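Local atomic coordinates of 6-phosphogluconate dehydrogenase NAD-binding (Dyadobacter fermentans, PDB entry 4GBJ), a protein that probably binds NAD or NADP and carries out an oxidoreductase reaction, as in the 6-phosphogluconate and 3-hydroxyisobutyrate dehydrogenase family. Residues Leu16-Pro19 against Ile20-Leu24; Pro151-Glu154 against Asn155-Lys158; Val172-Leu175 against Ala176-Met180. All coordinates share one frame; numbering follows the deposited sequence.

Contact 1 of 3, residues Leu16-Pro19 against Ile20-Leu24; sequences LGTP and IAEIL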
# COMPACT_ATOMS: atom_id res chain seq x y z
N LEU B 16 21.14 7.27 -11.20
CA LEU B 16 20.23 8.40 -11.34
C LEU B 16 20.96 9.64 -11.87
O LEU B 16 20.38 10.38 -12.66
CB LEU B 16 19.54 8.71 -10.01
CG LEU B 16 18.64 7.62 -9.42
CD1 LEU B 16 18.18 8.01 -8.02
CD2 LEU B 16 17.41 7.38 -10.28
N GLY B 17 22.20 9.88 -11.43
CA GLY B 17 22.96 11.05 -11.87
C GLY B 17 23.19 11.11 -13.37
O GLY B 17 23.05 12.16 -14.00
N THR B 18 23.51 9.95 -13.98
CA THR B 18 23.76 9.88 -15.42
C THR B 18 22.50 10.31 -16.18
O THR B 18 22.54 11.38 -16.80
CB THR B 18 24.30 8.52 -15.81
OG1 THR B 18 25.68 8.52 -15.46
CG2 THR B 18 24.15 8.22 -17.30
N PRO B 19 21.36 9.60 -16.07
CA PRO B 19 20.17 10.04 -16.83
C PRO B 19 19.71 11.46 -16.50
O PRO B 19 19.24 12.16 -17.39
CB PRO B 19 19.09 9.00 -16.47
CG PRO B 19 19.62 8.27 -15.28
CD PRO B 19 21.11 8.31 -15.41
N ILE B 20 19.85 11.90 -15.23
CA ILE B 20 19.45 13.26 -14.90
C ILE B 20 20.32 14.24 -15.68
O ILE B 20 19.77 15.15 -16.29
CB ILE B 20 19.51 13.55 -13.38
CG1 ILE B 20 18.41 12.78 -12.66
CG2 ILE B 20 19.34 15.06 -13.12
CD1 ILE B 20 18.58 12.65 -11.22
N ALA B 21 21.64 14.03 -15.69
CA ALA B 21 22.56 14.94 -16.40
C ALA B 21 22.32 14.93 -17.92
O ALA B 21 22.42 15.97 -18.57
CB ALA B 21 24.00 14.55 -16.11
N GLU B 22 21.99 13.77 -18.48
CA GLU B 22 21.70 13.68 -19.93
C GLU B 22 20.50 14.58 -20.32
O GLU B 22 20.53 15.23 -21.35
CB GLU B 22 21.42 12.23 -20.33
CG GLU B 22 22.67 11.35 -20.24
CD GLU B 22 22.49 9.90 -20.64
OE1 GLU B 22 21.37 9.38 -20.50
OE2 GLU B 22 23.50 9.28 -21.03
N ILE B 23 19.46 14.61 -19.50
CA ILE B 23 18.30 15.46 -19.79
C ILE B 23 18.65 16.95 -19.69
O ILE B 23 18.13 17.75 -20.47
CB ILE B 23 17.12 15.09 -18.86
CG1 ILE B 23 16.50 13.79 -19.33
CG2 ILE B 23 16.07 16.19 -18.76
CD1 ILE B 23 15.90 12.99 -18.22
N LEU B 24 19.50 17.34 -18.72
CA LEU B 24 19.84 18.75 -18.57
C LEU B 24 20.73 19.19 -19.72
O LEU B 24 20.57 20.31 -20.20
CB LEU B 24 20.50 19.02 -17.19
CG LEU B 24 19.62 18.71 -15.98
CD1 LEU B 24 20.36 19.01 -14.66
CD2 LEU B 24 18.27 19.45 -16.05
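With OG1 of Thr-18 beside its backbone N (chi1 -78°), the methyl CG2 falls anti to that N, and Glu-22 carries CG opposite its own carbonyl carbon (chi1 -69°) with an extended chain beyond; the two side chains run next to each other in the same direction. The methyl CG2 of Thr-18 comes 3.9 Å from OE2 of Glu-22, a loose contact, while the hydroxyl OG1, on the N side, bonds to the carbonyl of Leu-13. Lower down, CG of Glu-22 rests 3.4 Å from O of Thr-18, the same oxygen that accepts the amide N of Glu-22 at 3.0 Å. All this belongs to the N-terminal part of helix 17-26, which follows strand 8-11 in a beta-alpha-beta unit. Gly-17 fits the last glycine of a Rossmann-type GxGxxG pattern, consistent with dinucleotide binding, and its O takes the N of Ala-21 at 2.9 Å. Ile-20 donates its N to O of Leu-16 (3.0 Å) and folds CD1 back to 4.2 Å from CB of Leu-16. Beyond them, Val-130 of helix 127-131 packs on Pro-19, Ile-20 and Ile-23, and Leu-44 of helix 42-46 touches Ala-21 and Glu-22.

Contact 2 of 3, residues Pro151-Glu154 against Asn155-Lys158; sequences PIVE and NFVK. With NA (sodium ion), chain E.
The backbone oxygens of Glu-154 and Val-157 both point at one sodium ion, which lies 2.2 Å from O of Glu-154 and 2.4 Å from O of Val-157. Two waters add to this shell, and the one 2.5 Å from the sodium also donates to O of Lys-158, tying the next carbonyl along to the site at second hand. What the protein gives the metal here is main-chain carbonyls, and between them the chain must turn sharply enough to bring the two oxygens together.

Asn-155 helps hold that turn. Its amide nitrogen ND2 reaches back to O of Ile-152 at 3.0 Å, with the acceptor close to the plane of the side-chain amide, and its backbone N bonds to the same oxygen at 3.2 Å. Both donors come from one face of that carbonyl, so a single oxygen is gripped twice. Without ND2, as with an alanine here, O of Ile-152 keeps just the backbone bond of this pair, and the chain leading to the sodium would probably be freer to shift.

Next door, N of Phe-156 bonds to O of Val-153 at 3.1 Å. With CG between the backbone N and the carbonyl carbon (chi1 57°), the Phe-156 ring is folded back under that oxygen, which sits over one face toward the rim. CZ then meets CB of Val-153 at 3.9 Å, the two side chains crossing at a slant. Phe-66 and Ile-137, from two strands of the sheet, pack on Val-153. After helix 143-153 comes a short carbonyl-lined turn that binds sodium and passes the chain on to strand 159-162, an outermost strand of the sheet in this Rossmann-type domain.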
# COMPACT_ATOMS: atom_id res chain seq x y z
N PRO B 151 12.88 25.64 -12.36
CA PRO B 151 12.79 25.47 -13.83
C PRO B 151 13.79 24.45 -14.37
O PRO B 151 13.53 23.85 -15.39
CB PRO B 151 13.07 26.87 -14.38
CG PRO B 151 13.10 27.79 -13.22
CD PRO B 151 13.34 27.00 -12.00
N ILE B 152 14.93 24.23 -13.67
CA ILE B 152 15.90 23.24 -14.11
C ILE B 152 15.35 21.81 -13.84
O ILE B 152 15.37 20.98 -14.74
CB ILE B 152 17.28 23.43 -13.46
CG1 ILE B 152 17.83 24.89 -13.68
CG2 ILE B 152 18.28 22.41 -14.06
CD1 ILE B 152 18.95 25.26 -12.76
N VAL B 153 14.89 21.54 -12.63
CA VAL B 153 14.45 20.18 -12.26
C VAL B 153 13.15 19.76 -12.97
O VAL B 153 12.97 18.57 -13.15
CB VAL B 153 14.37 19.95 -10.75
CG1 VAL B 153 15.66 20.41 -10.09
CG2 VAL B 153 13.16 20.62 -10.10
N GLU B 154 12.32 20.71 -13.44
CA GLU B 154 11.10 20.41 -14.22
C GLU B 154 11.43 19.62 -15.47
O GLU B 154 10.56 18.96 -16.01
CB GLU B 154 10.36 21.71 -14.61
CG GLU B 154 9.49 22.22 -13.49
CD GLU B 154 8.81 23.57 -13.66
OE1 GLU B 154 9.28 24.40 -14.47
OE2 GLU B 154 7.79 23.79 -12.97
N ASN B 155 12.66 19.71 -15.97
CA ASN B 155 13.07 19.00 -17.17
C ASN B 155 13.15 17.50 -16.98
O ASN B 155 12.92 16.80 -17.94
CB ASN B 155 14.41 19.52 -17.66
CG ASN B 155 14.28 20.93 -18.20
OD1 ASN B 155 13.68 21.14 -19.24
ND2 ASN B 155 14.76 21.92 -17.47
N PHE B 156 13.43 16.99 -15.77
CA PHE B 156 13.56 15.53 -15.59
C PHE B 156 12.54 14.91 -14.64
O PHE B 156 12.67 13.74 -14.34
CB PHE B 156 14.98 15.16 -15.15
CG PHE B 156 15.51 15.79 -13.91
CD1 PHE B 156 15.38 15.16 -12.68
CD2 PHE B 156 16.24 16.96 -13.97
CE1 PHE B 156 15.92 15.73 -11.52
CE2 PHE B 156 16.79 17.52 -12.82
CZ PHE B 156 16.61 16.90 -11.61
N VAL B 157 11.49 15.63 -14.24
CA VAL B 157 10.42 15.08 -13.41
C VAL B 157 9.11 15.61 -13.89
O VAL B 157 9.07 16.66 -14.52
CB VAL B 157 10.56 15.34 -11.89
CG1 VAL B 157 11.86 14.76 -11.32
CG2 VAL B 157 10.40 16.82 -11.55
N LYS B 158 8.04 14.93 -13.52
CA LYS B 158 6.68 15.37 -13.78
C LYS B 158 6.33 16.34 -12.64
O LYS B 158 6.21 17.53 -12.87
CB LYS B 158 5.74 14.15 -13.85
CG LYS B 158 4.26 14.47 -13.92
CD LYS B 158 3.43 13.19 -14.05
CE LYS B 158 1.98 13.39 -13.68
NZ LYS B 158 1.28 14.28 -14.64
NA NA E . 8.54 18.08 -16.37
O HOH W 1 7.57 19.30 -14.46
O HOH W 2 7.98 20.45 -17.55

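Contact 3 of 3, residues Val172-Leu175 against Ala176-Met180; sequences VIKL and AGNFM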
# COMPACT_ATOMS: atom_id res chain seq x y z
N VAL B 172 12.38 14.16 4.89
CA VAL B 172 11.41 13.43 5.73
C VAL B 172 10.39 12.76 4.81
O VAL B 172 10.03 11.60 5.03
CB VAL B 172 10.69 14.33 6.78
CG1 VAL B 172 9.60 13.57 7.50
CG2 VAL B 172 11.65 14.93 7.77
N ILE B 173 9.97 13.47 3.75
CA ILE B 173 8.95 12.92 2.85
C ILE B 173 9.52 11.70 2.12
O ILE B 173 8.83 10.73 1.95
CB ILE B 173 8.37 13.96 1.84
CG1 ILE B 173 7.87 15.24 2.52
CG2 ILE B 173 7.26 13.36 0.95
CD1 ILE B 173 6.80 15.00 3.59
N LYS B 174 10.78 11.77 1.68
CA LYS B 174 11.44 10.69 0.95
C LYS B 174 11.54 9.43 1.83
O LYS B 174 11.18 8.35 1.36
CB LYS B 174 12.82 11.15 0.51
CG LYS B 174 13.65 10.09 -0.19
CD LYS B 174 12.97 9.45 -1.39
CE LYS B 174 13.95 8.56 -2.11
NZ LYS B 174 13.33 7.83 -3.22
N LEU B 175 11.98 9.58 3.07
CA LEU B 175 12.06 8.48 4.03
C LEU B 175 10.69 7.89 4.27
O LEU B 175 10.56 6.67 4.26
CB LEU B 175 12.68 8.95 5.38
CG LEU B 175 14.17 9.37 5.33
CD1 LEU B 175 14.64 9.82 6.68
CD2 LEU B 175 15.02 8.30 4.71
N ALA B 176 9.66 8.73 4.41
CA ALA B 176 8.29 8.27 4.60
C ALA B 176 7.79 7.47 3.39
O ALA B 176 7.13 6.43 3.58
CB ALA B 176 7.36 9.45 4.86
N GLY B 177 8.12 7.94 2.18
CA GLY B 177 7.76 7.26 0.95
C GLY B 177 8.38 5.88 0.86
O GLY B 177 7.66 4.91 0.61
N ASN B 178 9.70 5.79 1.14
CA ASN B 178 10.46 4.53 1.14
C ASN B 178 9.99 3.58 2.26
O ASN B 178 9.94 2.38 2.05
CB ASN B 178 11.97 4.76 1.27
CG ASN B 178 12.67 5.14 -0.02
OD1 ASN B 178 12.07 5.26 -1.10
ND2 ASN B 178 13.97 5.31 0.07
N PHE B 179 9.60 4.13 3.39
CA PHE B 179 9.00 3.37 4.49
C PHE B 179 7.70 2.74 4.04
O PHE B 179 7.48 1.57 4.30
CB PHE B 179 8.80 4.25 5.74
CG PHE B 179 7.72 3.81 6.69
CD1 PHE B 179 7.92 2.74 7.54
CD2 PHE B 179 6.50 4.47 6.72
CE1 PHE B 179 6.94 2.36 8.44
CE2 PHE B 179 5.49 4.06 7.58
CZ PHE B 179 5.72 3.03 8.44
N MSE B 180 6.86 3.48 3.31
CA MSE B 180 5.57 2.95 2.86
C MSE B 180 5.78 1.90 1.78
O MSE B 180 5.04 0.93 1.74
CB MSE B 180 4.64 4.03 2.36
CG MSE B 180 4.07 4.81 3.51
SE MSE B 180 2.85 6.26 3.07
CE MSE B 180 1.44 5.31 2.17
O HOH W 3 14.83 5.41 -3.21
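NZ of Lys-174 is gripped by several groups: it bonds to a water at 2.8 Å and to the backbone O of Ile-123, and Lys-174 also makes a cation-pi contact with Phe-124. One turn along, Asn-178 lies across the end of the lysine chain. Its OD1 approaches NZ of Lys-174 at 3.6 Å, and its ND2 sends a weak bond of 3.4 Å to the same water, which thereby links the two side chains.

The lysine gets there by a bend. CG leaves opposite the backbone N (chi1 176°), a turn at chi2 (55°) redirects the chain, and from there it runs straight out to NZ. Asn-178 has CG anti to its carbonyl carbon, and the two side chains cross at an angle. Underneath, the amide N of Asn-178 donates to O of Lys-174 at 3.0 Å.

The turns on either side are regular: N of Gly-177 meets O of Ile-173, and N of Phe-179 meets O of Leu-175, both at 2.9 Å. Leu-175 packs against Leu-247 and Thr-251 of helix 238-254, and Asp-244 of that helix touches Asn-178. Ala-176, Phe-179 and Met-180, a selenomethionine, pack on the second subunit, so the helix has one flank in the dimer interface. Lys-174 is the predicted active-site residue, and its placement near the start of the long helix 169-197, facing the strand 117-124, is consistent with an active site in the cleft between the two domains of this dehydrogenase family.

From the N terminus, strand 8-11 leads into contact 1, the first turns of helix 17-26. Much later contact 2 follows helix 143-153 to its finish and turns the chain toward strand 159-162, and contact 3 comes near the start of helix 169-197. Each is local and the three come in series, with no nesting or crossing. Contacts 1 and 2 meet in space, though far apart in sequence: Ile-20 and Leu-24 pack against Phe-156, and CG2 of Ile-23 lies 3.3 Å from O of Asn-155. They thus pack helix 17-26 against the turn after helix 143-153, within the NAD-binding domain. Contact 3 stands apart in the C-terminal domain, its nearest atoms about 7 Å from contact 1 and about 11 Å from contact 2.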